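Type C neurotoxin (Clostridium botulinum, PDB 3PME) probably binds nerve-cell surface gangliosides and membrane lipid through its receptor-binding domain, the part of a C/D mosaic botulinum neurotoxin that recognises neurons. Local coordinates at residues 155-159 / 207-211. Residues are numbered along the deposited sequence; the frame is centred on the assembly and turned at random.
Sequences LYING and NEDIN. With SO4 (sulfate ion), chain B.
Tyr156 and Ile210 meet because each turns its CG or CG1 anti to its own carbonyl carbon (chi1 -69° in both); Ile210 then runs on extended through chi2, 172°, and sets CD1 squarely over the tyrosine ring. This is a CH-pi contact, with CD1 3.5 Å from the centroid of the Tyr156 ring and almost on its normal. At the far end of the same ring, Tyr156 OH donates to Asn207 OD1 at 2.6 Å, a short bond. The hydroxyl lies a little off the carbonyl plane, and the amide stands steeply to the ring, the two planes 73° apart. One helical turn thus grips the tyrosine twice, by face and by hydroxyl, which also receives a weak bond from Lys154 NZ. Past the strand end the backbone comes close: Gly159 CA packs 4.0 Å from Ile210 CG2. At the first turn of the helix, Asn207 N donates nearly straight to O3 of a sulfate, 2.7 Å away, probably an ion from the crystallisation liquor. An anion taken up by a backbone N-H of the first turn is characteristic of a helix N-terminus; here that turn of helix 207-218 packs against the end of strand 152-157 and the turn into strand 160-166, in the concanavalin-like, N-terminal half of the receptor-binding domain.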
ATOM      1  N   LEU A 155     -15.235   0.644 -13.589  1.00 16.89           N
ATOM      2  CA  LEU A 155     -14.363   0.848 -12.440  1.00 17.47           C
ATOM      3  C   LEU A 155     -13.291  -0.224 -12.381  1.00 17.79           C
ATOM      4  O   LEU A 155     -13.595  -1.424 -12.322  1.00 18.52           O
ATOM      5  CB  LEU A 155     -15.194   0.807 -11.161  1.00 18.30           C
ATOM      6  CG  LEU A 155     -14.387   0.874  -9.865  1.00 19.51           C
ATOM      7  CD1 LEU A 155     -13.540   2.125  -9.850  1.00 23.41           C
ATOM      8  CD2 LEU A 155     -15.350   0.867  -8.701  1.00 23.12           C
ATOM      9  N   TYR A 156     -12.034   0.224 -12.389  1.00 17.36           N
ATOM     10  CA  TYR A 156     -10.871  -0.654 -12.292  1.00 16.54           C
ATOM     11  C   TYR A 156     -10.202  -0.422 -10.949  1.00 18.12           C
ATOM     12  O   TYR A 156     -10.085   0.717 -10.513  1.00 18.01           O
ATOM     13  CB  TYR A 156      -9.847  -0.334 -13.380  1.00 18.50           C
ATOM     14  CG  TYR A 156     -10.314  -0.691 -14.772  1.00 18.49           C
ATOM     15  CD1 TYR A 156     -11.241   0.103 -15.431  1.00 19.58           C
ATOM     16  CD2 TYR A 156      -9.830  -1.816 -15.420  1.00 18.64           C
ATOM     17  CE1 TYR A 156     -11.676  -0.217 -16.708  1.00 21.80           C
ATOM     18  CE2 TYR A 156     -10.278  -2.155 -16.709  1.00 19.51           C
ATOM     19  CZ  TYR A 156     -11.195  -1.335 -17.337  1.00 22.06           C
ATOM     20  OH  TYR A 156     -11.656  -1.647 -18.608  1.00 23.29           O
ATOM     21  N   ILE A 157      -9.786  -1.510 -10.312  1.00 16.31           N
ATOM     22  CA  ILE A 157      -9.013  -1.451  -9.063  1.00 16.08           C
ATOM     23  C   ILE A 157      -7.700  -2.183  -9.288  1.00 20.09           C
ATOM     24  O   ILE A 157      -7.681  -3.369  -9.639  1.00 18.72           O
ATOM     25  CB  ILE A 157      -9.772  -2.091  -7.874  1.00 18.00           C
ATOM     26  CG1 ILE A 157     -11.095  -1.366  -7.616  1.00 17.27           C
ATOM     27  CG2 ILE A 157      -8.875  -2.098  -6.606  1.00 17.21           C
ATOM     28  CD1 ILE A 157     -10.919   0.099  -7.196  1.00 18.10           C
ATOM     29  N   ASN A 158      -6.599  -1.465  -9.089  1.00 18.26           N
ATOM     30  CA  ASN A 158      -5.275  -2.018  -9.326  1.00 19.69           C
ATOM     31  C   ASN A 158      -5.164  -2.667 -10.710  1.00 19.99           C
ATOM     32  O   ASN A 158      -4.584  -3.744 -10.877  1.00 19.99           O
ATOM     33  CB  ASN A 158      -4.889  -2.984  -8.201  1.00 18.83           C
ATOM     34  CG  ASN A 158      -4.739  -2.277  -6.868  1.00 19.41           C
ATOM     35  OD1 ASN A 158      -4.462  -1.086  -6.826  1.00 20.28           O
ATOM     36  ND2 ASN A 158      -4.932  -3.004  -5.778  1.00 21.32           N
ATOM     37  N   GLY A 159      -5.774  -2.016 -11.701  1.00 20.48           N
ATOM     38  CA  GLY A 159      -5.626  -2.440 -13.081  1.00 20.84           C
ATOM     39  C   GLY A 159      -6.592  -3.529 -13.518  1.00 21.38           C
ATOM     40  O   GLY A 159      -6.506  -4.029 -14.638  1.00 22.68           O
ATOM     41  N   ASN A 207      -7.386  -1.465 -21.320  1.00 25.59           N
ATOM     42  CA  ASN A 207      -6.896  -2.236 -20.191  1.00 26.15           C
ATOM     43  C   ASN A 207      -5.377  -2.227 -20.132  1.00 26.81           C
ATOM     44  O   ASN A 207      -4.786  -2.103 -19.056  1.00 24.72           O
ATOM     45  CB  ASN A 207      -7.418  -3.663 -20.252  1.00 26.44           C
ATOM     46  CG  ASN A 207      -8.903  -3.731 -19.998  1.00 30.89           C
ATOM     47  OD1 ASN A 207      -9.548  -2.701 -19.803  1.00 32.85           O
ATOM     48  ND2 ASN A 207      -9.454  -4.939 -19.982  1.00 31.49           N
ATOM     49  N   GLU A 208      -4.739  -2.344 -21.293  1.00 25.32           N
ATOM     50  CA  GLU A 208      -3.283  -2.331 -21.356  1.00 26.72           C
ATOM     51  C   GLU A 208      -2.717  -1.005 -20.843  1.00 27.25           C
ATOM     52  O   GLU A 208      -1.749  -0.979 -20.078  1.00 28.24           O
ATOM     53  CB  GLU A 208      -2.810  -2.602 -22.790  1.00 31.24           C
ATOM     54  CG  GLU A 208      -1.298  -2.628 -22.947  1.00 37.05           C
ATOM     55  CD  GLU A 208      -0.863  -3.153 -24.305  1.00 44.47           C
ATOM     56  OE1 GLU A 208      -1.742  -3.541 -25.111  1.00 48.98           O
ATOM     57  OE2 GLU A 208       0.357  -3.181 -24.565  1.00 47.95           O
ATOM     58  N   ASP A 209      -3.324   0.098 -21.266  1.00 25.38           N
ATOM     59  CA  ASP A 209      -2.852   1.414 -20.862  1.00 24.20           C
ATOM     60  C   ASP A 209      -3.100   1.684 -19.380  1.00 25.31           C
ATOM     61  O   ASP A 209      -2.256   2.262 -18.701  1.00 24.61           O
ATOM     62  CB  ASP A 209      -3.454   2.506 -21.741  1.00 29.84           C
ATOM     63  CG  ASP A 209      -2.783   2.579 -23.103  1.00 37.16           C
ATOM     64  OD1 ASP A 209      -1.718   1.938 -23.270  1.00 37.67           O
ATOM     65  OD2 ASP A 209      -3.308   3.274 -23.996  1.00 36.23           O
ATOM     66  N   ILE A 210      -4.245   1.247 -18.870  1.00 23.27           N
ATOM     67  CA  ILE A 210      -4.512   1.370 -17.437  1.00 22.56           C
ATOM     68  C   ILE A 210      -3.427   0.672 -16.630  1.00 24.91           C
ATOM     69  O   ILE A 210      -2.943   1.198 -15.626  1.00 24.36           O
ATOM     70  CB  ILE A 210      -5.890   0.804 -17.093  1.00 21.84           C
ATOM     71  CG1 ILE A 210      -6.977   1.709 -17.690  1.00 22.43           C
ATOM     72  CG2 ILE A 210      -6.046   0.649 -15.572  1.00 22.60           C
ATOM     73  CD1 ILE A 210      -8.381   1.147 -17.581  1.00 21.71           C
ATOM     74  N   ASN A 211      -3.021  -0.507 -17.078  1.00 23.98           N
ATOM     75  CA  ASN A 211      -1.959  -1.231 -16.385  1.00 22.49           C
ATOM     76  C   ASN A 211      -0.572  -0.608 -16.515  1.00 27.40           C
ATOM     77  O   ASN A 211       0.260  -0.736 -15.617  1.00 25.79           O
ATOM     78  CB  ASN A 211      -1.977  -2.707 -16.768  1.00 26.49           C
ATOM     79  CG  ASN A 211      -3.069  -3.467 -16.037  1.00 27.62           C
ATOM     80  OD1 ASN A 211      -4.207  -3.573 -16.515  1.00 29.95           O
ATOM     81  ND2 ASN A 211      -2.741  -3.967 -14.852  1.00 27.83           N
TER
HETATM   82  S   SO4 B   1     -10.194  -3.220 -23.526  0.50 31.77           S
HETATM   83  O1  SO4 B   1     -11.238  -2.366 -22.962  0.50 37.11           O
HETATM   84  O2  SO4 B   1     -10.343  -3.242 -24.979  0.50 35.93           O
HETATM   85  O3  SO4 B   1      -8.884  -2.685 -23.182  0.50 32.90           O
HETATM   86  O4  SO4 B   1     -10.333  -4.572 -22.991  0.50 35.14           O